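Local coordinates for protein phosphoribosylformylglycinamidine synthase 2 (Thermus thermophilus, PDB 3VIU) that is a synthase of the PurM-like AIR synthase-related family, with two N-terminal-type and two C-terminal-type domains, and holds ADP and magnesium, at residues V418-A432 and W435-V447. Residues are numbered along the deposited sequence; the frame is centred on the assembly and turned at random.
Sequences VGTRTALLPGKGDAA and WIKGTRLGVAAKV. With MG (magnesium ion), chain D.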
ATOM      1  N   VAL A 418      16.515  11.597  -5.812  1.00 48.41           N
ATOM      2  CA  VAL A 418      16.518  13.054  -5.915  1.00 49.13           C
ATOM      3  C   VAL A 418      15.741  13.520  -7.146  1.00 49.15           C
ATOM      4  O   VAL A 418      16.148  13.257  -8.279  1.00 49.69           O
ATOM      5  CB  VAL A 418      17.951  13.599  -6.013  1.00 49.36           C
ATOM      6  CG1 VAL A 418      17.917  15.109  -6.206  1.00 50.06           C
ATOM      7  CG2 VAL A 418      18.726  13.233  -4.758  1.00 49.36           C
ATOM      8  N   GLY A 419      14.634  14.223  -6.918  1.00 49.13           N
ATOM      9  CA  GLY A 419      13.809  14.698  -8.016  1.00 48.01           C
ATOM     10  C   GLY A 419      13.780  16.201  -8.236  1.00 48.32           C
ATOM     11  O   GLY A 419      14.638  16.942  -7.746  1.00 47.15           O
ATOM     12  N   THR A 420      12.768  16.647  -8.978  1.00 48.32           N
ATOM     13  CA  THR A 420      12.596  18.058  -9.309  1.00 48.42           C
ATOM     14  C   THR A 420      11.774  18.862  -8.305  1.00 47.11           C
ATOM     15  O   THR A 420      11.485  20.035  -8.543  1.00 47.96           O
ATOM     16  CB  THR A 420      11.916  18.230 -10.683  1.00 49.84           C
ATOM     17  OG1 THR A 420      10.571  17.735 -10.617  1.00 50.01           O
ATOM     18  CG2 THR A 420      12.685  17.475 -11.761  1.00 50.74           C
ATOM     19  N   ARG A 421      11.376  18.242  -7.200  1.00 44.12           N
ATOM     20  CA  ARG A 421      10.589  18.952  -6.201  1.00 40.88           C
ATOM     21  C   ARG A 421      10.762  18.287  -4.848  1.00 36.90           C
ATOM     22  O   ARG A 421      10.668  18.931  -3.803  1.00 35.90           O
ATOM     23  CB  ARG A 421       9.101  18.949  -6.582  1.00 43.27           C
ATOM     24  CG  ARG A 421       8.832  18.863  -8.081  1.00 46.18           C
ATOM     25  CD  ARG A 421       7.480  19.442  -8.473  1.00 49.18           C
ATOM     26  NE  ARG A 421       7.426  20.888  -8.271  1.00 52.82           N
ATOM     27  CZ  ARG A 421       6.642  21.715  -8.960  1.00 54.07           C
ATOM     28  NH1 ARG A 421       5.839  21.241  -9.908  1.00 54.69           N
ATOM     29  NH2 ARG A 421       6.665  23.019  -8.708  1.00 53.29           N
ATOM     30  N   THR A 422      11.031  16.989  -4.879  1.00 32.81           N
ATOM     31  CA  THR A 422      11.189  16.217  -3.662  1.00 29.17           C
ATOM     32  C   THR A 422      12.470  15.402  -3.674  1.00 27.27           C
ATOM     33  O   THR A 422      13.011  15.107  -4.732  1.00 27.04           O
ATOM     34  CB  THR A 422       9.996  15.254  -3.473  1.00 28.25           C
ATOM     35  OG1 THR A 422       9.936  14.339  -4.574  1.00 26.12           O
ATOM     36  CG2 THR A 422       8.696  16.031  -3.412  1.00 26.26           C
ATOM     37  N   ALA A 423      12.948  15.042  -2.488  1.00 25.96           N
ATOM     38  CA  ALA A 423      14.156  14.237  -2.360  1.00 23.83           C
ATOM     39  C   ALA A 423      14.029  13.308  -1.168  1.00 23.32           C
ATOM     40  O   ALA A 423      13.514  13.692  -0.115  1.00 22.93           O
ATOM     41  CB  ALA A 423      15.373  15.126  -2.194  1.00 25.14           C
ATOM     42  N   LEU A 424      14.488  12.076  -1.345  1.00 22.67           N
ATOM     43  CA  LEU A 424      14.444  11.090  -0.282  1.00 22.42           C
ATOM     44  C   LEU A 424      15.647  11.320   0.632  1.00 23.28           C
ATOM     45  O   LEU A 424      16.781  11.423   0.164  1.00 24.85           O
ATOM     46  CB  LEU A 424      14.495   9.679  -0.870  1.00 20.98           C
ATOM     47  CG  LEU A 424      14.697   8.522   0.111  1.00 23.00           C
ATOM     48  CD1 LEU A 424      13.496   8.415   1.036  1.00 23.82           C
ATOM     49  CD2 LEU A 424      14.892   7.220  -0.654  1.00 22.97           C
ATOM     50  N   LEU A 425      15.400  11.422   1.930  1.00 22.88           N
ATOM     51  CA  LEU A 425      16.484  11.622   2.881  1.00 24.78           C
ATOM     52  C   LEU A 425      17.182  10.270   3.065  1.00 26.38           C
ATOM     53  O   LEU A 425      16.577   9.302   3.516  1.00 27.49           O
ATOM     54  CB  LEU A 425      15.915  12.156   4.197  1.00 23.99           C
ATOM     55  CG  LEU A 425      15.019  13.397   4.017  1.00 25.70           C
ATOM     56  CD1 LEU A 425      14.526  13.875   5.378  1.00 26.39           C
ATOM     57  CD2 LEU A 425      15.785  14.513   3.306  1.00 23.27           C
ATOM     58  N   PRO A 426      18.469  10.188   2.694  1.00 28.09           N
ATOM     59  CA  PRO A 426      19.266   8.957   2.797  1.00 29.60           C
ATOM     60  C   PRO A 426      19.477   8.318   4.175  1.00 30.61           C
ATOM     61  O   PRO A 426      19.790   7.124   4.261  1.00 29.20           O
ATOM     62  CB  PRO A 426      20.582   9.337   2.105  1.00 29.08           C
ATOM     63  CG  PRO A 426      20.679  10.819   2.338  1.00 29.30           C
ATOM     64  CD  PRO A 426      19.263  11.287   2.113  1.00 28.47           C
ATOM     65  N   GLY A 427      19.316   9.097   5.242  1.00 30.80           N
ATOM     66  CA  GLY A 427      19.480   8.547   6.578  1.00 32.87           C
ATOM     67  C   GLY A 427      18.307   7.637   6.916  1.00 34.90           C
ATOM     68  O   GLY A 427      17.184   8.106   7.105  1.00 35.84           O
ATOM     69  N   LYS A 428      18.567   6.336   6.999  1.00 34.68           N
ATOM     70  CA  LYS A 428      17.526   5.355   7.278  1.00 35.50           C
ATOM     71  C   LYS A 428      16.622   5.641   8.482  1.00 34.70           C
ATOM     72  O   LYS A 428      17.056   5.593   9.636  1.00 34.25           O
ATOM     73  CB  LYS A 428      18.157   3.963   7.425  1.00 38.33           C
ATOM     74  CG  LYS A 428      17.184   2.881   7.874  1.00 40.29           C
ATOM     75  CD  LYS A 428      17.782   1.481   7.772  1.00 43.33           C
ATOM     76  CE  LYS A 428      17.469   0.831   6.430  1.00 43.78           C
ATOM     77  NZ  LYS A 428      17.970   1.632   5.282  1.00 44.54           N
ATOM     78  N   GLY A 429      15.360   5.940   8.196  1.00 33.25           N
ATOM     79  CA  GLY A 429      14.383   6.192   9.242  1.00 29.68           C
ATOM     80  C   GLY A 429      13.368   5.067   9.137  1.00 27.22           C
ATOM     81  O   GLY A 429      13.384   4.332   8.152  1.00 27.24           O
ATOM     82  N   ASP A 430      12.493   4.914  10.128  1.00 25.37           N
ATOM     83  CA  ASP A 430      11.487   3.844  10.093  1.00 23.55           C
ATOM     84  C   ASP A 430      10.433   4.045   9.002  1.00 22.28           C
ATOM     85  O   ASP A 430       9.699   3.128   8.653  1.00 21.49           O
ATOM     86  CB  ASP A 430      10.808   3.707  11.457  1.00 23.59           C
ATOM     87  CG  ASP A 430      11.622   2.883  12.428  1.00 23.23           C
ATOM     88  OD1 ASP A 430      11.603   1.642  12.311  1.00 26.49           O
ATOM     89  OD2 ASP A 430      12.293   3.467  13.297  1.00 22.37           O
ATOM     90  N   ALA A 431      10.350   5.254   8.472  1.00 20.13           N
ATOM     91  CA  ALA A 431       9.404   5.534   7.403  1.00 20.70           C
ATOM     92  C   ALA A 431      10.172   6.336   6.375  1.00 18.91           C
ATOM     93  O   ALA A 431      11.119   7.027   6.723  1.00 20.82           O
ATOM     94  CB  ALA A 431       8.217   6.341   7.928  1.00 17.31           C
ATOM     95  N   ALA A 432       9.787   6.231   5.111  1.00 17.56           N
ATOM     96  CA  ALA A 432      10.458   6.990   4.070  1.00 15.64           C
ATOM     97  C   ALA A 432      10.062   8.444   4.278  1.00 16.35           C
ATOM     98  O   ALA A 432       8.902   8.740   4.565  1.00 17.32           O
ATOM     99  CB  ALA A 432      10.012   6.514   2.706  1.00 14.62           C
ATOM    100  N   TRP A 435      11.484  15.010   1.274  1.00 18.79           N
ATOM    101  CA  TRP A 435      11.581  16.440   1.536  1.00 18.96           C
ATOM    102  C   TRP A 435      11.074  17.262   0.359  1.00 18.88           C
ATOM    103  O   TRP A 435      11.431  17.014  -0.790  1.00 19.07           O
ATOM    104  CB  TRP A 435      13.037  16.809   1.848  1.00 19.97           C
ATOM    105  CG  TRP A 435      13.348  18.286   1.829  1.00 20.36           C
ATOM    106  CD1 TRP A 435      12.599  19.295   2.375  1.00 21.51           C
ATOM    107  CD2 TRP A 435      14.535  18.904   1.319  1.00 19.39           C
ATOM    108  NE1 TRP A 435      13.251  20.499   2.241  1.00 20.39           N
ATOM    109  CE2 TRP A 435      14.442  20.288   1.597  1.00 19.31           C
ATOM    110  CE3 TRP A 435      15.671  18.421   0.655  1.00 19.87           C
ATOM    111  CZ2 TRP A 435      15.441  21.194   1.236  1.00 18.15           C
ATOM    112  CZ3 TRP A 435      16.669  19.326   0.295  1.00 18.34           C
ATOM    113  CH2 TRP A 435      16.544  20.697   0.587  1.00 18.05           C
ATOM    114  N   ILE A 436      10.215  18.229   0.649  1.00 19.69           N
ATOM    115  CA  ILE A 436       9.693  19.095  -0.389  1.00 19.08           C
ATOM    116  C   ILE A 436      10.627  20.296  -0.462  1.00 21.05           C
ATOM    117  O   ILE A 436      10.580  21.184   0.393  1.00 21.16           O
ATOM    118  CB  ILE A 436       8.282  19.576  -0.062  1.00 17.50           C
ATOM    119  CG1 ILE A 436       7.338  18.381   0.026  1.00 15.53           C
ATOM    120  CG2 ILE A 436       7.810  20.546  -1.129  1.00 17.99           C
ATOM    121  CD1 ILE A 436       5.962  18.737   0.508  1.00 13.91           C
ATOM    122  N   LYS A 437      11.479  20.304  -1.486  1.00 21.30           N
ATOM    123  CA  LYS A 437      12.452  21.369  -1.688  1.00 20.51           C
ATOM    124  C   LYS A 437      11.809  22.743  -1.709  1.00 17.95           C
ATOM    125  O   LYS A 437      10.713  22.917  -2.233  1.00 17.77           O
ATOM    126  CB  LYS A 437      13.220  21.147  -2.995  1.00 23.97           C
ATOM    127  CG  LYS A 437      14.051  19.879  -3.036  1.00 27.05           C
ATOM    128  CD  LYS A 437      14.784  19.786  -4.361  1.00 30.27           C
ATOM    129  CE  LYS A 437      15.465  18.444  -4.531  1.00 31.62           C
ATOM    130  NZ  LYS A 437      16.469  18.206  -3.461  1.00 33.99           N
ATOM    131  N   GLY A 438      12.507  23.718  -1.137  1.00 16.43           N
ATOM    132  CA  GLY A 438      11.990  25.070  -1.096  1.00 18.07           C
ATOM    133  C   GLY A 438      11.137  25.308   0.138  1.00 19.01           C
ATOM    134  O   GLY A 438      10.735  26.441   0.404  1.00 19.70           O
ATOM    135  N   THR A 439      10.858  24.240   0.888  1.00 18.23           N
ATOM    136  CA  THR A 439      10.057  24.346   2.102  1.00 16.62           C
ATOM    137  C   THR A 439      10.725  23.598   3.242  1.00 18.19           C
ATOM    138  O   THR A 439      11.780  22.988   3.074  1.00 18.44           O
ATOM    139  CB  THR A 439       8.655  23.725   1.935  1.00 16.45           C
ATOM    140  OG1 THR A 439       8.734  22.302   2.124  1.00 13.60           O
ATOM    141  CG2 THR A 439       8.092  24.031   0.553  1.00 12.68           C
ATOM    142  N   ARG A 440      10.087  23.640   4.405  1.00 18.37           N
ATOM    143  CA  ARG A 440      10.589  22.948   5.577  1.00 19.59           C
ATOM    144  C   ARG A 440       9.766  21.682   5.753  1.00 19.73           C
ATOM    145  O   ARG A 440       9.930  20.947   6.720  1.00 22.11           O
ATOM    146  CB  ARG A 440      10.425  23.833   6.795  1.00 19.81           C
ATOM    147  CG  ARG A 440      11.032  25.208   6.612  1.00 23.12           C
ATOM    148  CD  ARG A 440      10.711  26.066   7.802  1.00 22.61           C
ATOM    149  NE  ARG A 440      11.105  25.395   9.033  1.00 23.77           N
ATOM    150  CZ  ARG A 440      10.769  25.818  10.241  1.00 25.23           C
ATOM    151  NH1 ARG A 440      10.027  26.914  10.369  1.00 23.78           N
ATOM    152  NH2 ARG A 440      11.179  25.150  11.314  1.00 25.97           N
ATOM    153  N   LEU A 441       8.882  21.437   4.793  1.00 19.58           N
ATOM    154  CA  LEU A 441       8.000  20.286   4.835  1.00 18.94           C
ATOM    155  C   LEU A 441       8.621  18.964   4.412  1.00 17.72           C
ATOM    156  O   LEU A 441       9.453  18.895   3.504  1.00 16.32           O
ATOM    157  CB  LEU A 441       6.765  20.550   3.975  1.00 19.48           C
ATOM    158  CG  LEU A 441       5.918  21.748   4.404  1.00 21.69           C
ATOM    159  CD1 LEU A 441       4.842  22.005   3.363  1.00 20.23           C
ATOM    160  CD2 LEU A 441       5.310  21.481   5.772  1.00 20.11           C
ATOM    161  N   GLY A 442       8.181  17.913   5.095  1.00 17.32           N
ATOM    162  CA  GLY A 442       8.632  16.568   4.818  1.00 16.11           C
ATOM    163  C   GLY A 442       7.426  15.652   4.885  1.00 16.55           C
ATOM    164  O   GLY A 442       6.585  15.789   5.777  1.00 16.41           O
ATOM    165  N   VAL A 443       7.328  14.732   3.931  1.00 16.96           N
ATOM    166  CA  VAL A 443       6.222  13.781   3.878  1.00 13.81           C
ATOM    167  C   VAL A 443       6.751  12.393   4.210  1.00 13.62           C
ATOM    168  O   VAL A 443       7.682  11.920   3.563  1.00 12.73           O
ATOM    169  CB  VAL A 443       5.603  13.748   2.478  1.00 14.57           C
ATOM    170  CG1 VAL A 443       4.413  12.814   2.457  1.00 12.38           C
ATOM    171  CG2 VAL A 443       5.211  15.159   2.056  1.00 13.17           C
ATOM    172  N   ALA A 444       6.165  11.750   5.220  1.00 11.48           N
ATOM    173  CA  ALA A 444       6.587  10.416   5.628  1.00  9.63           C
ATOM    174  C   ALA A 444       5.568   9.364   5.189  1.00 11.09           C
ATOM    175  O   ALA A 444       4.363   9.615   5.194  1.00 11.51           O
ATOM    176  CB  ALA A 444       6.776  10.365   7.135  1.00  9.20           C
ATOM    177  N   ALA A 445       6.060   8.185   4.822  1.00 11.59           N
ATOM    178  CA  ALA A 445       5.200   7.106   4.359  1.00 10.73           C
ATOM    179  C   ALA A 445       5.727   5.722   4.708  1.00 11.37           C
ATOM    180  O   ALA A 445       6.934   5.479   4.731  1.00 10.14           O
ATOM    181  CB  ALA A 445       5.015   7.213   2.850  1.00 11.75           C
ATOM    182  N   LYS A 446       4.803   4.806   4.961  1.00 12.07           N
ATOM    183  CA  LYS A 446       5.165   3.443   5.284  1.00 13.05           C
ATOM    184  C   LYS A 446       3.966   2.529   5.035  1.00 14.13           C
ATOM    185  O   LYS A 446       2.818   2.959   5.119  1.00 15.27           O
ATOM    186  CB  LYS A 446       5.598   3.361   6.749  1.00 15.92           C
ATOM    187  CG  LYS A 446       6.751   2.394   7.024  1.00 17.66           C
ATOM    188  CD  LYS A 446       6.324   0.958   6.914  1.00 21.86           C
ATOM    189  CE  LYS A 446       7.488   0.027   7.203  1.00 23.25           C
ATOM    190  NZ  LYS A 446       8.584   0.229   6.223  1.00 30.04           N
ATOM    191  N   VAL A 447       4.239   1.274   4.704  1.00 14.48           N
ATOM    192  CA  VAL A 447       3.186   0.294   4.476  1.00 14.86           C
ATOM    193  C   VAL A 447       3.543  -0.925   5.320  1.00 14.62           C
ATOM    194  O   VAL A 447       4.695  -1.354   5.317  1.00 16.22           O
ATOM    195  CB  VAL A 447       3.094  -0.094   2.983  1.00 13.95           C
ATOM    196  CG1 VAL A 447       4.455  -0.501   2.458  1.00 17.79           C
ATOM    197  CG2 VAL A 447       2.117  -1.231   2.806  1.00 15.82           C
TER
HETATM  198 MG    MG D 910       9.897  -0.273  12.128  1.00 10.72          MG
HETATM  199  O   HOH W   1       9.339  21.330  -4.422  1.00 14.54           O
HETATM  200  O   HOH W   2       7.934  -1.529  12.971  1.00 13.59           O
HETATM  201  O   HOH W   3      11.256  -1.697  13.736  1.00 29.88           O
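Gly419 O lies 3.6 Å from CE of Lys437, whose chain runs extended until it bends at its last torsion (chi4 -60°). This lays NZ beside CB of Ala423, at 3.5 Å. Arg421 O accepts a hydrogen bond from the backbone N of Lys437, and a water donates both to this oxygen and to Lys437 O. Thr422 and Ile436 form a non-hydrogen-bonded antiparallel pair. CA of Thr422 makes a close C-H...O contact with Trp435 O, at 3.0 Å. Ala423 and Trp435 are the next, hydrogen-bonded pair: Ala423 N bonds to Trp435 O, and Trp435 N returns a straighter bond to Ala423 O (165°). In Trp435, CG lies opposite the backbone N (chi1 167°), and NE1 reaches Thr439 O at 3.0 Å, nearly in the ring plane. This ties the indole to the type II turn from Ile436 to Thr439. Leu425 sets CD2 against CB of Trp435, 3.9 Å away, with the two side chains crossing at about a right angle. Asp430 binds the magnesium through OD1 (2.6 Å), alongside two waters, Asn472 and Asp620. Asp430 O lies 3.4 Å from CG of Lys446. Ala431 packs CB against CB of Ala444. Ala432 and Ala445 form a hydrogen-bonded antiparallel pair, joined by two backbone hydrogen bonds. The strands 422-424, 432-436 and 441-448 thus form an antiparallel meander at one side of a six-stranded mixed sheet, with 422-424 outermost. Helix 458-475 packs on Ala431 and Ala444. The side chains of Thr422, Ile436, Val443 and Ala445 touch strand 172-182 of the other N-terminal-type domain.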